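Local coordinates for protein SnoN,SnoN (Streptomyces nogalater, PDB 5EQU) that probably acts as an iron- and 2-oxoglutarate-dependent oxygenase, assigned as an epimerase, and binds the anthracycline nogalamycin RO, at residues 119-124 with 278-283; 81-86 with 137-142; 153-158 with 220-225. All blocks are in the same frame, centred on the assembly; numbering follows the deposited sequence.

Contacts 2 and 3 meet at the iron: His-142 comes from contact 2 and His-225 from contact 3, and a probable hydrogen bond of 3.2 Å from His-142 N to His-225 O ties their backbones, although the contact centres lie about 18 Å apart. Contact 1, whose centre is about 24 Å from that of contact 2 and about 16 Å from that of contact 3, ties the C-terminal tail to the large sheet. Its strand nonetheless reaches nogalamycin RO, as contact 2 does, and Glu-124 packs on Tyr-86. In this engineered fusion of two SnoN portions, contact 2 lies within residues 14-202; contacts 1 and 3 join that portion to residues 203-305.

Contact 1: 119-124 with 278-283; sequences RLFKLE and DRFPLL. With 5R6 (Nogalamycin RO), chain G.
Phe-121 and Phe-280 run alongside each other in the same direction, with CD1 of Phe-121 3.8 Å from CE1 of Phe-280. This is the buried part of the contact, where wholly apolar rings suit a setting that Met-244 of strand 236-245 also lines. Next to them the ring of Pro-281, which has no N-H to bury, sets CD 4.0 Å from CB of Leu-120. The backbone supports this packing: Leu-120 N donates to Pro-281 O over 3.0 Å. Arg-119 belongs to the tight part too. Its chain is stretched out straight (chi2 173°, chi3 -178°), which carries NH1 to Phe-280 O in the guanidinium plane at 2.7 Å (163° at the hydrogen), while NE bonds Ala-246 O.

Segment 119-124 belongs to the large antiparallel sheet of the double-stranded beta-helix (cupin) fold and to the SnoN portion 14-202. The irregular tail 278-283 comes from portion 203-305 and adds a single bridge, Arg-119 with Leu-282. Further along, a classic beta bulge sets both Phe-121 and Lys-122 opposite Val-242, and NZ of Lys-122 donates to OAN of nogalamycin RO at 2.7 Å.

The outward side is looser: solvent-exposed Leu-282 merely lays CG over one guanidinium face. An alanine in place of Arg-119 is likely to leave the Phe-280 carbonyl without this donor and Leu-282 without its flat support.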
loop_
_atom_site.group_PDB
_atom_site.type_symbol
_atom_site.label_atom_id
_atom_site.label_comp_id
_atom_site.label_asym_id
_atom_site.label_seq_id
_atom_site.Cartn_x
_atom_site.Cartn_y
_atom_site.Cartn_z
ATOM N N ARG A 119 -8.301 -6.607 -9.397
ATOM C CA ARG A 119 -7.528 -7.766 -9.054
ATOM C C ARG A 119 -6.533 -7.350 -8.014
ATOM O O ARG A 119 -6.091 -6.188 -7.995
ATOM C CB ARG A 119 -6.755 -8.287 -10.282
ATOM C CG ARG A 119 -7.627 -9.032 -11.263
ATOM C CD ARG A 119 -6.894 -9.401 -12.553
ATOM N NE ARG A 119 -7.820 -10.073 -13.439
ATOM C CZ ARG A 119 -8.125 -11.371 -13.387
ATOM N NH1 ARG A 119 -7.577 -12.200 -12.492
ATOM N NH2 ARG A 119 -9.018 -11.840 -14.231
ATOM N N LEU A 120 -6.127 -8.305 -7.200
ATOM C CA LEU A 120 -5.006 -8.109 -6.327
ATOM C C LEU A 120 -3.715 -8.196 -7.134
ATOM O O LEU A 120 -3.509 -9.160 -7.897
ATOM C CB LEU A 120 -4.979 -9.201 -5.273
ATOM C CG LEU A 120 -3.769 -9.237 -4.353
ATOM C CD1 LEU A 120 -3.782 -8.023 -3.454
ATOM C CD2 LEU A 120 -3.782 -10.517 -3.561
ATOM N N PHE A 121 -2.821 -7.238 -6.916
ATOM C CA PHE A 121 -1.463 -7.329 -7.452
ATOM C C PHE A 121 -0.500 -7.885 -6.430
ATOM O O PHE A 121 0.284 -8.819 -6.726
ATOM C CB PHE A 121 -0.984 -5.958 -7.947
ATOM C CG PHE A 121 0.456 -5.936 -8.358
ATOM C CD1 PHE A 121 0.882 -6.680 -9.431
ATOM C CD2 PHE A 121 1.380 -5.125 -7.688
ATOM C CE1 PHE A 121 2.209 -6.661 -9.832
ATOM C CE2 PHE A 121 2.717 -5.104 -8.077
ATOM C CZ PHE A 121 3.127 -5.881 -9.158
ATOM N N LYS A 122 -0.532 -7.303 -5.227
ATOM C CA LYS A 122 0.336 -7.801 -4.133
ATOM C C LYS A 122 -0.170 -7.375 -2.777
ATOM O O LYS A 122 -0.909 -6.400 -2.685
ATOM C CB LYS A 122 1.784 -7.327 -4.293
ATOM C CG LYS A 122 1.986 -5.826 -4.096
ATOM C CD LYS A 122 3.449 -5.435 -4.314
ATOM C CE LYS A 122 3.622 -3.932 -4.309
ATOM N NZ LYS A 122 5.058 -3.599 -4.143
ATOM N N LEU A 123 0.242 -8.114 -1.739
ATOM C CA LEU A 123 0.146 -7.635 -0.371
ATOM C C LEU A 123 1.466 -7.813 0.347
ATOM O O LEU A 123 2.111 -8.867 0.262
ATOM C CB LEU A 123 -0.982 -8.350 0.419
ATOM C CG LEU A 123 -1.146 -8.017 1.909
ATOM C CD1 LEU A 123 -2.558 -8.300 2.389
ATOM C CD2 LEU A 123 -0.194 -8.810 2.765
ATOM N N GLU A 124 1.826 -6.785 1.111
ATOM C CA GLU A 124 3.025 -6.796 1.918
ATOM C C GLU A 124 2.711 -6.629 3.393
ATOM O O GLU A 124 1.859 -5.847 3.756
ATOM C CB GLU A 124 3.951 -5.664 1.458
ATOM C CG GLU A 124 4.497 -5.912 0.041
ATOM C CD GLU A 124 5.060 -4.670 -0.643
ATOM O OE1 GLU A 124 4.673 -3.511 -0.316
ATOM O OE2 GLU A 124 5.892 -4.875 -1.539
ATOM N N ASP A 278 -5.261 -17.133 -10.549
ATOM C CA ASP A 278 -5.076 -17.158 -9.086
ATOM C C ASP A 278 -3.923 -16.352 -8.537
ATOM O O ASP A 278 -3.941 -15.997 -7.356
ATOM C CB ASP A 278 -4.876 -18.596 -8.603
ATOM C CG ASP A 278 -6.118 -19.403 -8.720
ATOM O OD1 ASP A 278 -7.171 -18.756 -8.939
ATOM O OD2 ASP A 278 -6.065 -20.657 -8.603
ATOM N N ARG A 279 -2.904 -16.134 -9.355
ATOM C CA ARG A 279 -1.784 -15.286 -8.990
ATOM C C ARG A 279 -2.218 -13.844 -8.822
ATOM O O ARG A 279 -1.670 -13.149 -8.004
ATOM C CB ARG A 279 -0.664 -15.389 -10.046
ATOM C CG ARG A 279 0.565 -14.522 -9.773
ATOM C CD ARG A 279 1.213 -14.866 -8.447
ATOM N NE ARG A 279 2.388 -14.030 -8.172
ATOM C CZ ARG A 279 2.360 -12.768 -7.764
ATOM N NH1 ARG A 279 1.224 -12.091 -7.589
ATOM N NH2 ARG A 279 3.505 -12.160 -7.540
ATOM N N PHE A 280 -3.197 -13.409 -9.609
ATOM C CA PHE A 280 -3.649 -12.027 -9.618
ATOM C C PHE A 280 -5.189 -12.036 -9.515
ATOM O O PHE A 280 -5.911 -11.691 -10.471
ATOM C CB PHE A 280 -3.162 -11.315 -10.899
ATOM C CG PHE A 280 -1.657 -11.255 -11.039
ATOM C CD1 PHE A 280 -0.916 -10.343 -10.310
ATOM C CD2 PHE A 280 -0.988 -12.105 -11.915
ATOM C CE1 PHE A 280 0.458 -10.283 -10.421
ATOM C CE2 PHE A 280 0.390 -12.059 -12.038
ATOM C CZ PHE A 280 1.114 -11.144 -11.284
ATOM N N PRO A 281 -5.709 -12.443 -8.341
ATOM C CA PRO A 281 -7.094 -12.882 -8.329
ATOM C C PRO A 281 -8.087 -11.759 -8.403
ATOM O O PRO A 281 -7.851 -10.712 -7.853
ATOM C CB PRO A 281 -7.202 -13.640 -7.001
ATOM C CG PRO A 281 -6.164 -13.016 -6.116
ATOM C CD PRO A 281 -5.027 -12.741 -7.065
ATOM N N LEU A 282 -9.187 -11.982 -9.103
ATOM C CA LEU A 282 -10.342 -11.089 -9.082
ATOM C C LEU A 282 -10.802 -10.888 -7.639
ATOM O O LEU A 282 -10.778 -11.826 -6.857
ATOM C CB LEU A 282 -11.494 -11.666 -9.901
ATOM C CG LEU A 282 -11.338 -11.598 -11.433
ATOM C CD1 LEU A 282 -12.283 -12.580 -12.098
ATOM C CD2 LEU A 282 -11.579 -10.189 -11.973
ATOM N N LEU A 283 -11.157 -9.652 -7.276
ATOM C CA LEU A 283 -11.624 -9.377 -5.914
ATOM C C LEU A 283 -13.033 -9.918 -5.752
ATOM O O LEU A 283 -13.322 -10.658 -4.821
ATOM C CB LEU A 283 -11.559 -7.885 -5.601
ATOM C CG LEU A 283 -10.161 -7.278 -5.527
ATOM C CD1 LEU A 283 -10.250 -5.907 -4.874
ATOM C CD2 LEU A 283 -9.165 -8.133 -4.764
HETATM C CAR 5R6 G . 15.569 7.387 0.314
HETATM C CBN 5R6 G . 16.192 8.431 1.136
HETATM O OAL 5R6 G . 15.299 9.603 1.172
HETATM C CBR 5R6 G . 17.674 8.683 0.709
HETATM O OAM 5R6 G . 18.429 8.115 1.773
HETATM C CBM 5R6 G . 18.168 7.917 -0.577
HETATM C CAB 5R6 G . 19.482 8.427 -1.151
HETATM O OAW 5R6 G . 17.180 7.910 -1.627
HETATM C CBP 5R6 G . 15.810 7.566 -1.202
HETATM O OAX 5R6 G . 15.331 6.344 -1.815
HETATM C CBQ 5R6 G . 15.952 5.038 -2.002
HETATM C CAT 5R6 G . 17.111 4.564 -1.085
HETATM C CBW 5R6 G . 17.725 3.272 -1.688
HETATM C CAE 5R6 G . 18.770 2.638 -0.744
HETATM O OAO 5R6 G . 18.421 3.661 -2.847
HETATM C CBF 5R6 G . 14.928 4.043 -2.117
HETATM C CBB 5R6 G . 13.565 4.382 -2.257
HETATM O OAK 5R6 G . 13.227 5.687 -2.213
HETATM C CBK 5R6 G . 12.522 3.462 -2.436
HETATM C CBH 5R6 G . 11.197 3.864 -2.574
HETATM O OAI 5R6 G . 10.881 5.062 -2.487
HETATM C CBJ 5R6 G . 10.215 2.879 -2.792
HETATM C CBA 5R6 G . 8.890 3.255 -2.937
HETATM O OAJ 5R6 G . 8.607 4.581 -2.826
HETATM C CAP 5R6 G . 7.906 2.337 -3.152
HETATM C CBD 5R6 G . 8.179 0.983 -3.200
HETATM C CBX 5R6 G . 7.185 -0.000 -3.484
HETATM C CAF 5R6 G . 6.339 0.451 -4.715
HETATM O OAY 5R6 G . 7.770 -1.222 -4.015
HETATM C CBS 5R6 G . 6.293 -0.345 -2.328
HETATM O OAN 5R6 G . 5.302 -1.322 -2.736
HETATM C CBT 5R6 G . 7.151 -0.905 -1.198
HETATM N NBV 5R6 G . 6.293 -1.384 -0.114
HETATM C CAD 5R6 G . 7.104 -1.908 1.012
HETATM C CAC 5R6 G . 5.308 -0.382 0.398
HETATM C CAS 5R6 G . 8.128 -2.009 -1.714
HETATM C CBO 5R6 G . 8.729 -1.736 -3.146
HETATM O OAV 5R6 G . 9.762 -0.746 -3.124
HETATM C CBE 5R6 G . 9.490 0.594 -3.046
HETATM C CBL 5R6 G . 10.531 1.513 -2.840
HETATM C CBG 5R6 G . 11.871 1.134 -2.700
HETATM O OAH 5R6 G . 12.183 -0.045 -2.743
HETATM C CBI 5R6 G . 12.865 2.110 -2.505
HETATM C CAQ 5R6 G . 14.226 1.764 -2.384
HETATM C CBC 5R6 G . 15.270 2.694 -2.194
HETATM C CBU 5R6 G . 16.627 2.224 -2.146
HETATM C CAZ 5R6 G . 17.028 1.825 -3.509
HETATM O OAG 5R6 G . 17.878 0.945 -3.703
HETATM O OAU 5R6 G . 16.520 2.556 -4.586
HETATM C CAA 5R6 G . 17.205 2.507 -5.869
#

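Contact 2: 81-86 with 137-142. With FE (Fe (III) ion), chain E; AKG (2-oxoglutaric acid), chain F; 5R6 (Nogalamycin RO), chain G.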
loop_
_atom_site.group_PDB
_atom_site.type_symbol
_atom_site.label_atom_id
_atom_site.label_comp_id
_atom_site.label_asym_id
_atom_site.label_seq_id
_atom_site.Cartn_x
_atom_site.Cartn_y
_atom_site.Cartn_z
ATOM N N GLY A 81 19.133 4.701 7.816
ATOM C CA GLY A 81 18.550 3.702 8.697
ATOM C C GLY A 81 17.436 3.012 7.968
ATOM O O GLY A 81 17.220 3.243 6.777
ATOM N N THR A 82 16.697 2.191 8.697
ATOM C CA THR A 82 15.662 1.342 8.119
ATOM C C THR A 82 14.369 2.111 8.020
ATOM O O THR A 82 13.890 2.632 9.015
ATOM C CB THR A 82 15.440 0.101 8.983
ATOM O OG1 THR A 82 16.662 -0.638 9.075
ATOM C CG2 THR A 82 14.340 -0.782 8.412
ATOM N N VAL A 83 13.813 2.179 6.815
ATOM C CA VAL A 83 12.485 2.727 6.582
ATOM C C VAL A 83 11.461 1.697 7.099
ATOM O O VAL A 83 10.520 2.022 7.839
ATOM C CB VAL A 83 12.259 3.019 5.074
ATOM C CG1 VAL A 83 10.849 3.495 4.795
ATOM C CG2 VAL A 83 13.224 4.080 4.561
ATOM N N MET A 84 11.643 0.460 6.681
ATOM C CA MET A 84 10.842 -0.647 7.200
ATOM C C MET A 84 11.467 -1.942 6.786
ATOM O O MET A 84 12.328 -1.947 5.888
ATOM C CB MET A 84 9.415 -0.603 6.649
ATOM C CG MET A 84 9.368 -0.532 5.150
ATOM S SD MET A 84 7.708 -0.608 4.516
ATOM C CE MET A 84 7.198 1.109 4.571
ATOM N N ASP A 85 11.048 -3.021 7.453
ATOM C CA ASP A 85 11.212 -4.374 6.936
ATOM C C ASP A 85 9.841 -4.797 6.465
ATOM O O ASP A 85 8.836 -4.341 7.019
ATOM C CB ASP A 85 11.774 -5.354 7.972
ATOM C CG ASP A 85 13.161 -4.973 8.453
ATOM O OD1 ASP A 85 14.149 -5.082 7.706
ATOM O OD2 ASP A 85 13.293 -4.561 9.609
ATOM N N TYR A 86 9.802 -5.624 5.418
ATOM C CA TYR A 86 8.544 -6.136 4.891
ATOM C C TYR A 86 8.648 -7.498 4.279
ATOM O O TYR A 86 9.702 -7.869 3.771
ATOM C CB TYR A 86 7.900 -5.193 3.879
ATOM C CG TYR A 86 8.628 -4.973 2.573
ATOM C CD1 TYR A 86 9.592 -3.979 2.442
ATOM C CD2 TYR A 86 8.325 -5.738 1.444
ATOM C CE1 TYR A 86 10.245 -3.762 1.229
ATOM C CE2 TYR A 86 8.964 -5.515 0.237
ATOM C CZ TYR A 86 9.921 -4.529 0.145
ATOM O OH TYR A 86 10.562 -4.330 -1.049
ATOM N N VAL A 137 13.311 5.217 10.775
ATOM C CA VAL A 137 13.308 6.544 10.168
ATOM C C VAL A 137 11.989 6.727 9.413
ATOM O O VAL A 137 11.271 5.741 9.174
ATOM C CB VAL A 137 14.555 6.774 9.246
ATOM C CG1 VAL A 137 15.830 6.537 10.036
ATOM C CG2 VAL A 137 14.524 5.911 7.978
ATOM N N PRO A 138 11.654 7.979 9.028
ATOM C CA PRO A 138 10.438 8.190 8.240
ATOM C C PRO A 138 10.414 7.479 6.871
ATOM O O PRO A 138 11.462 7.131 6.328
ATOM C CB PRO A 138 10.413 9.706 8.021
ATOM C CG PRO A 138 11.284 10.281 9.070
ATOM C CD PRO A 138 12.331 9.248 9.337
ATOM N N THR A 139 9.210 7.250 6.358
ATOM C CA THR A 139 8.969 6.931 4.975
ATOM C C THR A 139 8.807 8.277 4.257
ATOM O O THR A 139 7.823 9.012 4.469
ATOM C CB THR A 139 7.691 6.091 4.855
ATOM O OG1 THR A 139 7.860 4.896 5.618
ATOM C CG2 THR A 139 7.404 5.718 3.447
ATOM N N ALA A 140 9.788 8.608 3.415
ATOM C CA ALA A 140 9.831 9.893 2.730
ATOM C C ALA A 140 8.676 10.044 1.763
ATOM O O ALA A 140 8.118 9.048 1.295
ATOM C CB ALA A 140 11.171 10.075 2.000
ATOM N N PRO A 141 8.253 11.281 1.509
ATOM C CA PRO A 141 7.148 11.451 0.566
ATOM C C PRO A 141 7.484 10.840 -0.787
ATOM O O PRO A 141 8.597 10.953 -1.242
ATOM C CB PRO A 141 7.028 12.959 0.417
ATOM C CG PRO A 141 7.647 13.529 1.657
ATOM C CD PRO A 141 8.684 12.554 2.116
ATOM N N HIS A 142 6.502 10.247 -1.436
ATOM C CA HIS A 142 6.713 9.546 -2.675
ATOM C C HIS A 142 5.411 9.419 -3.407
ATOM O O HIS A 142 4.378 9.772 -2.906
ATOM C CB HIS A 142 7.380 8.171 -2.388
ATOM C CG HIS A 142 6.477 7.177 -1.712
ATOM N ND1 HIS A 142 6.449 7.018 -0.356
ATOM C CD2 HIS A 142 5.602 6.279 -2.210
ATOM C CE1 HIS A 142 5.591 6.080 -0.041
ATOM N NE2 HIS A 142 5.043 5.621 -1.148
HETATM FE FE FE E . 3.540 4.417 -0.896
HETATM C C1 AKG F . 2.235 2.624 0.737
HETATM O O1 AKG F . 1.616 1.643 1.218
HETATM O O2 AKG F . 1.952 3.075 -0.394
HETATM C C2 AKG F . 3.291 3.268 1.537
HETATM O O5 AKG F . 4.092 4.080 1.038
HETATM C C3 AKG F . 3.352 2.838 3.001
HETATM C C4 AKG F . 4.403 3.597 3.804
HETATM C C5 AKG F . 4.535 3.148 5.248
HETATM O O3 AKG F . 5.419 3.706 5.942
HETATM O O4 AKG F . 3.799 2.219 5.684
HETATM C CAR 5R6 G . 15.569 7.387 0.314
HETATM C CBN 5R6 G . 16.192 8.431 1.136
HETATM O OAL 5R6 G . 15.299 9.603 1.172
HETATM C CBR 5R6 G . 17.674 8.683 0.709
HETATM O OAM 5R6 G . 18.429 8.115 1.773
HETATM C CBM 5R6 G . 18.168 7.917 -0.577
HETATM C CAB 5R6 G . 19.482 8.427 -1.151
HETATM O OAW 5R6 G . 17.180 7.910 -1.627
HETATM C CBP 5R6 G . 15.810 7.566 -1.202
HETATM O OAX 5R6 G . 15.331 6.344 -1.815
HETATM C CBQ 5R6 G . 15.952 5.038 -2.002
HETATM C CAT 5R6 G . 17.111 4.564 -1.085
HETATM C CBW 5R6 G . 17.725 3.272 -1.688
HETATM C CAE 5R6 G . 18.770 2.638 -0.744
HETATM O OAO 5R6 G . 18.421 3.661 -2.847
HETATM C CBF 5R6 G . 14.928 4.043 -2.117
HETATM C CBB 5R6 G . 13.565 4.382 -2.257
HETATM O OAK 5R6 G . 13.227 5.687 -2.213
HETATM C CBK 5R6 G . 12.522 3.462 -2.436
HETATM C CBH 5R6 G . 11.197 3.864 -2.574
HETATM O OAI 5R6 G . 10.881 5.062 -2.487
HETATM C CBJ 5R6 G . 10.215 2.879 -2.792
HETATM C CBA 5R6 G . 8.890 3.255 -2.937
HETATM O OAJ 5R6 G . 8.607 4.581 -2.826
HETATM C CAP 5R6 G . 7.906 2.337 -3.152
HETATM C CBD 5R6 G . 8.179 0.983 -3.200
HETATM C CBX 5R6 G . 7.185 -0.000 -3.484
HETATM C CAF 5R6 G . 6.339 0.451 -4.715
HETATM O OAY 5R6 G . 7.770 -1.222 -4.015
HETATM C CBS 5R6 G . 6.293 -0.345 -2.328
HETATM O OAN 5R6 G . 5.302 -1.322 -2.736
HETATM C CBT 5R6 G . 7.151 -0.905 -1.198
HETATM N NBV 5R6 G . 6.293 -1.384 -0.114
HETATM C CAD 5R6 G . 7.104 -1.908 1.012
HETATM C CAC 5R6 G . 5.308 -0.382 0.398
HETATM C CAS 5R6 G . 8.128 -2.009 -1.714
HETATM C CBO 5R6 G . 8.729 -1.736 -3.146
HETATM O OAV 5R6 G . 9.762 -0.746 -3.124
HETATM C CBE 5R6 G . 9.490 0.594 -3.046
HETATM C CBL 5R6 G . 10.531 1.513 -2.840
HETATM C CBG 5R6 G . 11.871 1.134 -2.700
HETATM O OAH 5R6 G . 12.183 -0.045 -2.743
HETATM C CBI 5R6 G . 12.865 2.110 -2.505
HETATM C CAQ 5R6 G . 14.226 1.764 -2.384
HETATM C CBC 5R6 G . 15.270 2.694 -2.194
HETATM C CBU 5R6 G . 16.627 2.224 -2.146
HETATM C CAZ 5R6 G . 17.028 1.825 -3.509
HETATM O OAG 5R6 G . 17.878 0.945 -3.703
HETATM O OAU 5R6 G . 16.520 2.556 -4.586
HETATM C CAA 5R6 G . 17.205 2.507 -5.869
HETATM O O HOH W 1 4.753 2.838 -1.260
#
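In the wall of the 2-oxoglutarate pocket, Val-83 crosses Thr-139 at about a right angle, its CG1 3.4 Å from Thr-139 OG1. Both segments belong to SnoN portion 14-202. CG1 lies anti to the backbone N (chi1 176°), which leaves CG2 to pack on CG2 of Val-137; a beta-branched residue thus offers one methyl to Thr-139 and the other to Val-137. Thr-139 adds a polar atom: OG1 donates to O3 of 2-oxoglutarate over 2.7 Å and itself accepts a bond from Lys-128, which also ties the carbonyls of Val-83 and Val-137. Flexible Met-84 bends at its last torsion and brings CE 3.4 Å from C5 of the same carboxylate. Nearby, the backbones are joined by Val-137 N, which donates to Thr-82 O at 3.2 Å. Gly-81 takes backbone angles that a side chain would hardly tolerate, and a CB there would also press on Val-137 CG1.

An N-methyl of nogalamycin RO, CAD, lies over the centre of the Tyr-86 ring, 3.5 Å from CD1 of Tyr-86; the electron-rich face suits a methyl of the probably protonated amine. The ligand's OAJ lies over one face of His-142. That imidazole is fixed in rotation from two ends: ND1 donates to Ala-140 O, in the ring plane, and NE2 binds iron at 1.9 Å. With Asp-144 and His-225 it completes the two-histidine, one-carboxylate facial triad typical of 2-oxoglutarate-dependent oxygenases.

Contact 3: 153-158 with 220-225. With FE (Fe (III) ion), chain E; AKG (2-oxoglutaric acid), chain F.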
loop_
_atom_site.group_PDB
_atom_site.type_symbol
_atom_site.label_atom_id
_atom_site.label_comp_id
_atom_site.label_asym_id
_atom_site.label_seq_id
_atom_site.Cartn_x
_atom_site.Cartn_y
_atom_site.Cartn_z
ATOM N N ALA A 153 -1.233 1.292 -13.798
ATOM C CA ALA A 153 -0.539 1.825 -12.642
ATOM C C ALA A 153 -1.042 3.201 -12.167
ATOM O O ALA A 153 -1.139 3.453 -10.970
ATOM C CB ALA A 153 0.930 1.912 -12.973
ATOM N N GLY A 154 -1.388 4.073 -13.115
ATOM C CA GLY A 154 -1.853 5.416 -12.804
ATOM C C GLY A 154 -3.196 5.508 -12.066
ATOM O O GLY A 154 -3.574 6.588 -11.655
ATOM N N THR A 155 -3.943 4.392 -11.986
ATOM C CA THR A 155 -5.229 4.362 -11.320
ATOM C C THR A 155 -5.337 3.265 -10.257
ATOM O O THR A 155 -6.419 3.003 -9.752
ATOM C CB THR A 155 -6.402 4.327 -12.315
ATOM O OG1 THR A 155 -6.406 3.103 -13.033
ATOM C CG2 THR A 155 -6.360 5.511 -13.275
ATOM N N ALA A 156 -4.200 2.690 -9.872
ATOM C CA ALA A 156 -4.146 1.676 -8.867
ATOM C C ALA A 156 -4.615 2.270 -7.510
ATOM O O ALA A 156 -4.724 3.484 -7.351
ATOM C CB ALA A 156 -2.722 1.128 -8.774
ATOM N N LEU A 157 -4.852 1.408 -6.537
ATOM C CA LEU A 157 -5.407 1.831 -5.245
ATOM C C LEU A 157 -4.809 0.926 -4.216
ATOM O O LEU A 157 -4.716 -0.308 -4.456
ATOM C CB LEU A 157 -6.927 1.700 -5.343
ATOM C CG LEU A 157 -7.903 1.742 -4.196
ATOM C CD1 LEU A 157 -9.310 1.950 -4.729
ATOM C CD2 LEU A 157 -7.893 0.436 -3.432
ATOM N N THR A 158 -4.385 1.517 -3.096
ATOM C CA THR A 158 -3.668 0.802 -2.018
ATOM C C THR A 158 -4.500 0.797 -0.704
ATOM O O THR A 158 -4.993 1.841 -0.289
ATOM C CB THR A 158 -2.285 1.382 -1.785
ATOM O OG1 THR A 158 -1.474 1.162 -2.955
ATOM C CG2 THR A 158 -1.567 0.689 -0.647
ATOM N N HIS A 220 -5.126 6.499 -3.670
ATOM C CA HIS A 220 -4.865 6.515 -5.103
ATOM C C HIS A 220 -3.351 6.462 -5.381
ATOM O O HIS A 220 -2.526 6.950 -4.608
ATOM C CB HIS A 220 -5.495 7.785 -5.678
ATOM C CG HIS A 220 -5.688 7.800 -7.158
ATOM N ND1 HIS A 220 -4.656 8.019 -8.032
ATOM C CD2 HIS A 220 -6.810 7.743 -7.914
ATOM C CE1 HIS A 220 -5.117 8.033 -9.269
ATOM N NE2 HIS A 220 -6.424 7.875 -9.229
ATOM N N ALA A 221 -3.000 5.810 -6.469
ATOM C CA ALA A 221 -1.587 5.615 -6.866
ATOM C C ALA A 221 -0.795 6.927 -7.081
ATOM O O ALA A 221 0.412 7.005 -6.816
ATOM C CB ALA A 221 -1.550 4.756 -8.119
ATOM N N ARG A 222 -1.483 7.947 -7.562
ATOM C CA ARG A 222 -0.924 9.304 -7.723
ATOM C C ARG A 222 -0.935 10.216 -6.480
ATOM O O ARG A 222 -0.460 11.332 -6.573
ATOM C CB ARG A 222 -1.662 10.016 -8.874
ATOM C CG ARG A 222 -1.334 9.432 -10.229
ATOM C CD ARG A 222 -2.215 9.999 -11.306
ATOM N NE ARG A 222 -1.566 9.857 -12.607
ATOM C CZ ARG A 222 -2.033 9.192 -13.674
ATOM N NH1 ARG A 222 -3.222 8.589 -13.682
ATOM N NH2 ARG A 222 -1.307 9.197 -14.798
ATOM N N THR A 223 -1.470 9.750 -5.339
ATOM C CA THR A 223 -1.551 10.551 -4.140
ATOM C C THR A 223 -0.216 10.539 -3.428
ATOM O O THR A 223 0.308 9.482 -3.123
ATOM C CB THR A 223 -2.649 10.030 -3.159
ATOM O OG1 THR A 223 -3.934 10.096 -3.784
ATOM C CG2 THR A 223 -2.719 10.912 -1.950
ATOM N N VAL A 224 0.320 11.721 -3.139
ATOM C CA VAL A 224 1.601 11.822 -2.473
ATOM C C VAL A 224 1.376 11.553 -1.001
ATOM O O VAL A 224 0.458 12.131 -0.386
ATOM C CB VAL A 224 2.237 13.230 -2.642
ATOM C CG1 VAL A 224 3.463 13.408 -1.749
ATOM C CG2 VAL A 224 2.615 13.459 -4.089
ATOM N N HIS A 225 2.221 10.725 -0.411
ATOM C CA HIS A 225 2.094 10.349 0.973
ATOM C C HIS A 225 3.397 10.061 1.601
ATOM O O HIS A 225 4.330 9.805 0.935
ATOM C CB HIS A 225 1.161 9.086 1.125
ATOM C CG HIS A 225 1.595 7.903 0.314
ATOM N ND1 HIS A 225 1.338 7.792 -1.022
ATOM C CD2 HIS A 225 2.256 6.782 0.662
ATOM C CE1 HIS A 225 1.834 6.662 -1.468
ATOM N NE2 HIS A 225 2.386 6.023 -0.464
HETATM FE FE FE E . 3.540 4.417 -0.896
HETATM C C1 AKG F . 2.235 2.624 0.737
HETATM O O1 AKG F . 1.616 1.643 1.218
HETATM O O2 AKG F . 1.952 3.075 -0.394
HETATM C C2 AKG F . 3.291 3.268 1.537
HETATM O O5 AKG F . 4.092 4.080 1.038
HETATM C C3 AKG F . 3.352 2.838 3.001
HETATM C C4 AKG F . 4.403 3.597 3.804
HETATM C C5 AKG F . 4.535 3.148 5.248
HETATM O O3 AKG F . 5.419 3.706 5.942
HETATM O O4 AKG F . 3.799 2.219 5.684
HETATM O O HOH W 1 4.753 2.838 -1.260
#
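Gly-154 CA lies 3.5 Å above one face of the Arg-222 guanidinium, offset toward the rim, and CG2 of Thr-155 sits near its plane at the edge. Glycine suits that place, since a CB would collide with NH1 of Arg-222. The arginine, an outstretched chain, is long enough to reach Asp-184, which forms a salt bridge with NE. Gly-154 O approaches CE1 of the His-220 imidazole obliquely at 3.2 Å; the histidine's CG stands opposite its backbone N (chi1 -163°), which turns the ring toward Gly-154. At the edge of this ring the backbone N of Arg-222 points in plane at ND1 of His-220, 3.2 Å away. Because ND1 accepts this bond, a neutral ring would probably carry its proton on NE2.

Between these groups the backbones are held by Ala-221 N, which donates to Ala-156 O at 3.0 Å from above the carbonyl plane, with an angle of 137° at the hydrogen. The methyls of the two alanines meet, CB of Ala-156 to CB of Ala-221, at 3.9 Å, and the small methyl suits the 3.2 Å approach of Ala-221 CB to Ala-153 O. A type I beta turn from His-220 to Thr-223 reverses the chain and leads it on to His-225. There the ring plane contains O5 of 2-oxoglutarate at its edge, and NE2 of His-225 binds iron at 2.0 Å. The 2.9 Å bond from His-225 ND1 to O of Thr-223, the last residue of the turn, probably helps fix the rotation of the ring.

The contact links SnoN portion 14-202 with portion 203-305. Leu-157 and His-220 form an antiparallel non-hydrogen-bonded pair between strands 157-162 and 216-220; Leu-157 packs on helix 104-114, Tyr-40 of helix 30-43 touches both residues, and strand 236-245 flanks strand 157-162.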